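Local coordinates for biphenyl-2,3-diol 1,2-dioxygenase III-related protein (Vibrio cholerae, PDB 3EY8) that is of unsettled function but, as a glyoxalase/dioxygenase superfamily member that can bind calcium, is probably a metal-dependent enzyme, at residues D75-T80 / L124-T129; G101-T106 / S114-D119. The protein carries 9 engineered substitutions. All blocks are in the same frame, centred on the assembly; numbering follows the deposited sequence.

How the contacts relate
Contacts 1 and 2 belong to one four-stranded mixed sheet, ordered 75-79, 124-129, 110-118, 103-107, with their centres about 7 Å apart. Contact 1 joins the first two of these strands, contact 2 the last two, and the whole of contact 2 falls, in sequence, between the two strands of contact 1. They meet around Ser114: its OG is 2.7 Å from Ser128 OG and 2.7 Å from OE2 of Glu126, both probable hydrogen bonds. Glu126 is a calcium ligand in a structure of this protein, as is His13, although no calcium is bound to this chain here. Contact 1 thus supplies one ligand residue and contact 2 the second-shell hydroxyl beside it.

Contact 1 (D75-T80 / L124-T129); sequences DLCFIT and LIEVST
Strands 75-79 and 124-129 are neighbouring parallel strands of the metal-site sheet, paired from Asp75-Leu124 through Ile79-Ser128. Five backbone hydrogen bonds sew them together, among them Glu126 N to Leu76 O at 2.8 Å and Phe78 N to Glu126 O at 2.8 Å, both nearly straight. On the face carrying Cys77, Glu126 and Ser128, the Glu126 chain runs out fully extended, with CG anti to the backbone N (chi1 -177°), so that its carboxylate passes alongside Cys77 and OE1 comes to 3.5 Å from Cys77 CB. Cys77 SG lies 3.3 Å from Ser128 OG, whose hydrogen bond is to Ser114 OG. Two waters sit between Asp75 OD1 and Glu126 OE1, 5.1 Å apart; each is placed to donate to both, but nearby acceptors outnumber the protons, so not every such bond can exist at once. OE2 of Glu126 is held by Ser114, while OE1 receives a weak hydrogen bond from His13 of the second subunit, the other residue seen to bind calcium, which places the site at the interface. On the other face, Ile125 CG2 abuts the edge of the Phe78 ring, 3.9 Å from CD1, and helix 21-32 packs against both residues. Strand 75-79 also pairs antiparallel with a strand of the second subunit, continuing the sheet across the interface. Such a sheet, with a metal ligand on its inner strand, is characteristic of the vicinal oxygen chelate fold.

Contact 2 (G101-T106 / S114-D119); sequences GPVKRT and SFYFRD
Arg105 and Tyr116 meet across the beta hairpin of strands 103-107 and 110-118, near the edge of the sheet, where the short segments 103-106 and 114-118 run at 98° to each other. The guanidinium and phenol planes are 42° apart, so the two groups neither stack nor share a plane. Arg105 bends at chi2 (-74°), which brings NE round to Tyr116 OH at 2.9 Å; this hydrogen bond is bent, and the hydroxyl is tilted somewhat out of the guanidinium plane. Val103 fills the angle between the two groups. Its CG2 lies in the plane of the tyrosine ring, at the edge, 3.8 Å from Tyr116 CE1, and the same methyl lies over one face of the Arg105 guanidinium, 3.4 Å above its plane and over its centre. Tyr116 also packs on Glu126, so the ring links this edge to the metal-site strand.

In the backbone, Val103 and Ser114 form an antiparallel hydrogen-bonded pair, Val103 N to Ser114 O at 2.9 Å and Ser114 N to Val103 O at 2.8 Å. Before the hairpin, the chain turns a corner at Pro102, whose peptide bond to Gly101 is cis. Gly101 CA lies 3.9 Å from Phe115 CB. Arg105 NH1 donates to Lys104 O of its own strand at 3.0 Å, approaching from above the carbonyl plane.

Contact 1 (D75-T80 / L124-T129)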
loop_
_atom_site.group_PDB
_atom_site.type_symbol
_atom_site.label_atom_id
_atom_site.label_comp_id
_atom_site.label_asym_id
_atom_site.label_seq_id
_atom_site.Cartn_x
_atom_site.Cartn_y
_atom_site.Cartn_z
ATOM N N ASP B 75 -6.211 -2.869 -2.885
ATOM C CA ASP B 75 -5.944 -4.251 -3.237
ATOM C C ASP B 75 -4.589 -4.516 -2.596
ATOM O O ASP B 75 -3.555 -4.086 -3.119
ATOM C CB ASP B 75 -5.907 -4.349 -4.764
ATOM C CG ASP B 75 -5.698 -5.766 -5.285
ATOM O OD1 ASP B 75 -5.160 -6.628 -4.562
ATOM O OD2 ASP B 75 -6.051 -6.001 -6.460
ATOM N N LEU B 76 -4.607 -5.186 -1.441
ATOM C CA LEU B 76 -3.440 -5.253 -0.551
ATOM C C LEU B 76 -3.050 -6.683 -0.203
ATOM O O LEU B 76 -3.915 -7.534 0.008
ATOM C CB LEU B 76 -3.758 -4.519 0.750
ATOM C CG LEU B 76 -4.391 -3.135 0.630
ATOM C CD1 LEU B 76 -4.793 -2.616 2.003
ATOM C CD2 LEU B 76 -3.415 -2.186 -0.052
ATOM N N CYS B 77 -1.745 -6.942 -0.118
ATOM C CA CYS B 77 -1.271 -8.272 0.245
ATOM C C CYS B 77 -0.440 -8.212 1.516
ATOM O O CYS B 77 0.593 -7.547 1.557
ATOM C CB CYS B 77 -0.456 -8.908 -0.884
ATOM S SG CYS B 77 0.360 -10.452 -0.363
ATOM N N PHE B 78 -0.907 -8.908 2.544
ATOM C CA PHE B 78 -0.244 -8.941 3.848
ATOM C C PHE B 78 0.361 -10.310 4.103
ATOM O O PHE B 78 -0.279 -11.331 3.858
ATOM C CB PHE B 78 -1.258 -8.684 4.963
ATOM C CG PHE B 78 -1.906 -7.334 4.898
ATOM C CD1 PHE B 78 -3.245 -7.212 4.554
ATOM C CD2 PHE B 78 -1.182 -6.192 5.186
ATOM C CE1 PHE B 78 -3.855 -5.965 4.497
ATOM C CE2 PHE B 78 -1.785 -4.941 5.128
ATOM C CZ PHE B 78 -3.124 -4.834 4.782
ATOM N N ILE B 79 1.580 -10.333 4.632
ATOM C CA ILE B 79 2.226 -11.583 5.017
ATOM C C ILE B 79 1.881 -11.917 6.466
ATOM O O ILE B 79 1.865 -11.028 7.329
ATOM C CB ILE B 79 3.751 -11.477 4.894
ATOM C CG1 ILE B 79 4.157 -11.152 3.452
ATOM C CG2 ILE B 79 4.413 -12.758 5.347
ATOM C CD1 ILE B 79 3.665 -12.179 2.416
ATOM N N THR B 80 1.591 -13.188 6.729
ATOM C CA THR B 80 1.425 -13.649 8.107
ATOM C C THR B 80 2.488 -14.699 8.406
ATOM O O THR B 80 2.942 -15.404 7.492
ATOM C CB THR B 80 0.022 -14.230 8.372
ATOM O OG1 THR B 80 -0.077 -14.625 9.751
ATOM C CG2 THR B 80 -0.239 -15.444 7.491
ATOM N N LEU B 124 -9.911 -5.455 -1.611
ATOM C CA LEU B 124 -9.463 -6.834 -1.748
ATOM C C LEU B 124 -8.270 -7.093 -0.842
ATOM O O LEU B 124 -7.247 -6.405 -0.939
ATOM C CB LEU B 124 -9.076 -7.144 -3.194
ATOM C CG LEU B 124 -8.664 -8.591 -3.483
ATOM C CD1 LEU B 124 -9.804 -9.575 -3.162
ATOM C CD2 LEU B 124 -8.222 -8.730 -4.933
ATOM N N ILE B 125 -8.411 -8.082 0.039
ATOM C CA ILE B 125 -7.349 -8.433 0.970
ATOM C C ILE B 125 -6.793 -9.813 0.643
ATOM O O ILE B 125 -7.527 -10.802 0.549
ATOM C CB ILE B 125 -7.828 -8.367 2.442
ATOM C CG1 ILE B 125 -8.511 -7.022 2.741
ATOM C CG2 ILE B 125 -6.667 -8.611 3.393
ATOM C CD1 ILE B 125 -7.623 -5.787 2.515
ATOM N N GLU B 126 -5.483 -9.863 0.449
ATOM C CA GLU B 126 -4.779 -11.091 0.139
ATOM C C GLU B 126 -3.868 -11.374 1.321
ATOM O O GLU B 126 -2.999 -10.569 1.643
ATOM C CB GLU B 126 -3.951 -10.891 -1.139
ATOM C CG GLU B 126 -3.204 -12.127 -1.627
ATOM C CD GLU B 126 -2.343 -11.828 -2.842
ATOM O OE1 GLU B 126 -2.310 -10.657 -3.283
ATOM O OE2 GLU B 126 -1.694 -12.764 -3.351
ATOM N N VAL B 127 -4.094 -12.499 1.992
ATOM C CA VAL B 127 -3.251 -12.896 3.110
ATOM C C VAL B 127 -2.378 -14.051 2.656
ATOM O O VAL B 127 -2.873 -15.017 2.065
ATOM C CB VAL B 127 -4.099 -13.300 4.322
ATOM C CG1 VAL B 127 -3.222 -13.907 5.415
ATOM C CG2 VAL B 127 -4.861 -12.084 4.842
ATOM N N SER B 128 -1.078 -13.942 2.910
ATOM C CA SER B 128 -0.118 -14.842 2.271
ATOM C C SER B 128 1.006 -15.301 3.184
ATOM O O SER B 128 1.282 -14.691 4.220
ATOM C CB SER B 128 0.488 -14.169 1.039
ATOM O OG SER B 128 -0.521 -13.620 0.204
ATOM N N THR B 129 1.657 -16.385 2.777
ATOM C CA THR B 129 2.810 -16.907 3.503
ATOM C C THR B 129 3.950 -17.176 2.532
ATOM O O THR B 129 3.715 -17.492 1.365
ATOM C CB THR B 129 2.466 -18.219 4.232
ATOM O OG1 THR B 129 3.619 -18.682 4.947
ATOM C CG2 THR B 129 2.041 -19.291 3.245
HETATM O O HOH W 1 -2.487 -7.424 -3.644
HETATM O O HOH W 2 -4.430 -9.325 -5.264
HETATM O O HOH W 3 3.169 -18.207 7.411
#

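Contact 2 (G101-T106 / S114-D119)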
loop_
_atom_site.group_PDB
_atom_site.type_symbol
_atom_site.label_atom_id
_atom_site.label_comp_id
_atom_site.label_asym_id
_atom_site.label_seq_id
_atom_site.Cartn_x
_atom_site.Cartn_y
_atom_site.Cartn_z
ATOM N N GLY B 101 -8.414 -19.644 -2.465
ATOM C CA GLY B 101 -7.232 -20.007 -1.699
ATOM C C GLY B 101 -7.376 -21.366 -1.051
ATOM O O GLY B 101 -8.498 -21.853 -0.889
ATOM N N PRO B 102 -6.244 -21.994 -0.684
ATOM C CA PRO B 102 -4.891 -21.453 -0.873
ATOM C C PRO B 102 -4.431 -21.573 -2.323
ATOM O O PRO B 102 -4.592 -22.635 -2.928
ATOM C CB PRO B 102 -4.014 -22.364 -0.002
ATOM C CG PRO B 102 -4.917 -23.471 0.519
ATOM C CD PRO B 102 -6.222 -23.379 -0.186
ATOM N N VAL B 103 -3.852 -20.507 -2.866
ATOM C CA VAL B 103 -3.362 -20.523 -4.244
ATOM C C VAL B 103 -1.947 -19.963 -4.329
ATOM O O VAL B 103 -1.572 -19.091 -3.556
ATOM C CB VAL B 103 -4.290 -19.729 -5.200
ATOM C CG1 VAL B 103 -5.605 -20.469 -5.402
ATOM C CG2 VAL B 103 -4.533 -18.323 -4.664
ATOM N N LYS B 104 -1.161 -20.480 -5.266
ATOM C CA LYS B 104 0.215 -20.029 -5.431
ATOM C C LYS B 104 0.248 -18.713 -6.177
ATOM O O LYS B 104 -0.385 -18.562 -7.225
ATOM C CB LYS B 104 1.037 -21.070 -6.198
ATOM C CG LYS B 104 1.353 -22.320 -5.397
ATOM C CD LYS B 104 2.306 -23.224 -6.170
ATOM C CE LYS B 104 2.846 -24.345 -5.298
ATOM N NZ LYS B 104 3.892 -25.141 -6.002
ATOM N N ARG B 105 1.000 -17.764 -5.635
ATOM C CA ARG B 105 1.163 -16.457 -6.261
ATOM C C ARG B 105 2.614 -15.991 -6.190
ATOM O O ARG B 105 3.481 -16.673 -5.639
ATOM C CB ARG B 105 0.242 -15.438 -5.586
ATOM C CG ARG B 105 -1.239 -15.775 -5.702
ATOM C CD ARG B 105 -1.733 -15.516 -7.114
ATOM N NE ARG B 105 -3.189 -15.593 -7.207
ATOM C CZ ARG B 105 -3.851 -16.659 -7.637
ATOM N NH1 ARG B 105 -3.189 -17.744 -8.010
ATOM N NH2 ARG B 105 -5.176 -16.641 -7.693
ATOM N N THR B 106 2.880 -14.826 -6.764
ATOM C CA THR B 106 4.217 -14.267 -6.744
ATOM C C THR B 106 4.273 -13.115 -5.754
ATOM O O THR B 106 3.554 -12.133 -5.886
ATOM C CB THR B 106 4.632 -13.770 -8.131
ATOM O OG1 THR B 106 4.450 -14.824 -9.083
ATOM C CG2 THR B 106 6.088 -13.341 -8.126
ATOM N N SER B 114 -1.439 -17.794 -1.128
ATOM C CA SER B 114 -2.370 -16.726 -0.752
ATOM C C SER B 114 -3.804 -17.223 -0.571
ATOM O O SER B 114 -4.194 -18.237 -1.146
ATOM C CB SER B 114 -2.381 -15.631 -1.838
ATOM O OG SER B 114 -1.119 -15.018 -2.005
ATOM N N PHE B 115 -4.582 -16.493 0.227
ATOM C CA PHE B 115 -6.037 -16.587 0.176
ATOM C C PHE B 115 -6.625 -15.174 0.181
ATOM O O PHE B 115 -5.930 -14.222 0.526
ATOM C CB PHE B 115 -6.627 -17.499 1.270
ATOM C CG PHE B 115 -6.525 -16.961 2.682
ATOM C CD1 PHE B 115 -7.597 -16.302 3.272
ATOM C CD2 PHE B 115 -5.382 -17.171 3.442
ATOM C CE1 PHE B 115 -7.520 -15.840 4.582
ATOM C CE2 PHE B 115 -5.301 -16.709 4.748
ATOM C CZ PHE B 115 -6.373 -16.043 5.316
ATOM N N TYR B 116 -7.882 -15.040 -0.231
ATOM C CA TYR B 116 -8.469 -13.729 -0.496
ATOM C C TYR B 116 -9.822 -13.551 0.172
ATOM O O TYR B 116 -10.609 -14.489 0.272
ATOM C CB TYR B 116 -8.697 -13.538 -2.000
ATOM C CG TYR B 116 -7.459 -13.544 -2.862
ATOM C CD1 TYR B 116 -6.913 -14.738 -3.306
ATOM C CD2 TYR B 116 -6.860 -12.359 -3.259
ATOM C CE1 TYR B 116 -5.795 -14.754 -4.104
ATOM C CE2 TYR B 116 -5.735 -12.363 -4.056
ATOM C CZ TYR B 116 -5.210 -13.569 -4.475
ATOM O OH TYR B 116 -4.094 -13.595 -5.278
ATOM N N PHE B 117 -10.100 -12.330 0.604
ATOM C CA PHE B 117 -11.436 -11.967 1.053
ATOM C C PHE B 117 -11.559 -10.455 0.944
ATOM O O PHE B 117 -10.583 -9.779 0.627
ATOM C CB PHE B 117 -11.670 -12.424 2.497
ATOM C CG PHE B 117 -10.626 -11.945 3.461
ATOM C CD1 PHE B 117 -9.489 -12.697 3.689
ATOM C CD2 PHE B 117 -10.778 -10.745 4.136
ATOM C CE1 PHE B 117 -8.516 -12.256 4.574
ATOM C CE2 PHE B 117 -9.806 -10.297 5.028
ATOM C CZ PHE B 117 -8.675 -11.057 5.243
ATOM N N ARG B 118 -12.747 -9.922 1.211
ATOM C CA ARG B 118 -12.955 -8.480 1.127
ATOM C C ARG B 118 -13.212 -7.857 2.482
ATOM O O ARG B 118 -13.812 -8.486 3.370
ATOM C CB ARG B 118 -14.118 -8.153 0.183
ATOM C CG ARG B 118 -13.814 -8.511 -1.253
ATOM C CD ARG B 118 -14.862 -8.048 -2.232
ATOM N NE ARG B 118 -14.577 -8.627 -3.543
ATOM C CZ ARG B 118 -13.673 -8.144 -4.390
ATOM N NH1 ARG B 118 -12.973 -7.063 -4.070
ATOM N NH2 ARG B 118 -13.468 -8.738 -5.559
ATOM N N ASP B 119 -12.763 -6.616 2.643
ATOM C CA ASP B 119 -13.046 -5.872 3.871
ATOM C C ASP B 119 -14.415 -5.191 3.751
ATOM O O ASP B 119 -15.084 -5.335 2.727
ATOM C CB ASP B 119 -11.884 -4.917 4.229
ATOM C CG ASP B 119 -11.944 -3.570 3.506
ATOM O OD1 ASP B 119 -12.807 -3.361 2.635
ATOM O OD2 ASP B 119 -11.100 -2.703 3.827
#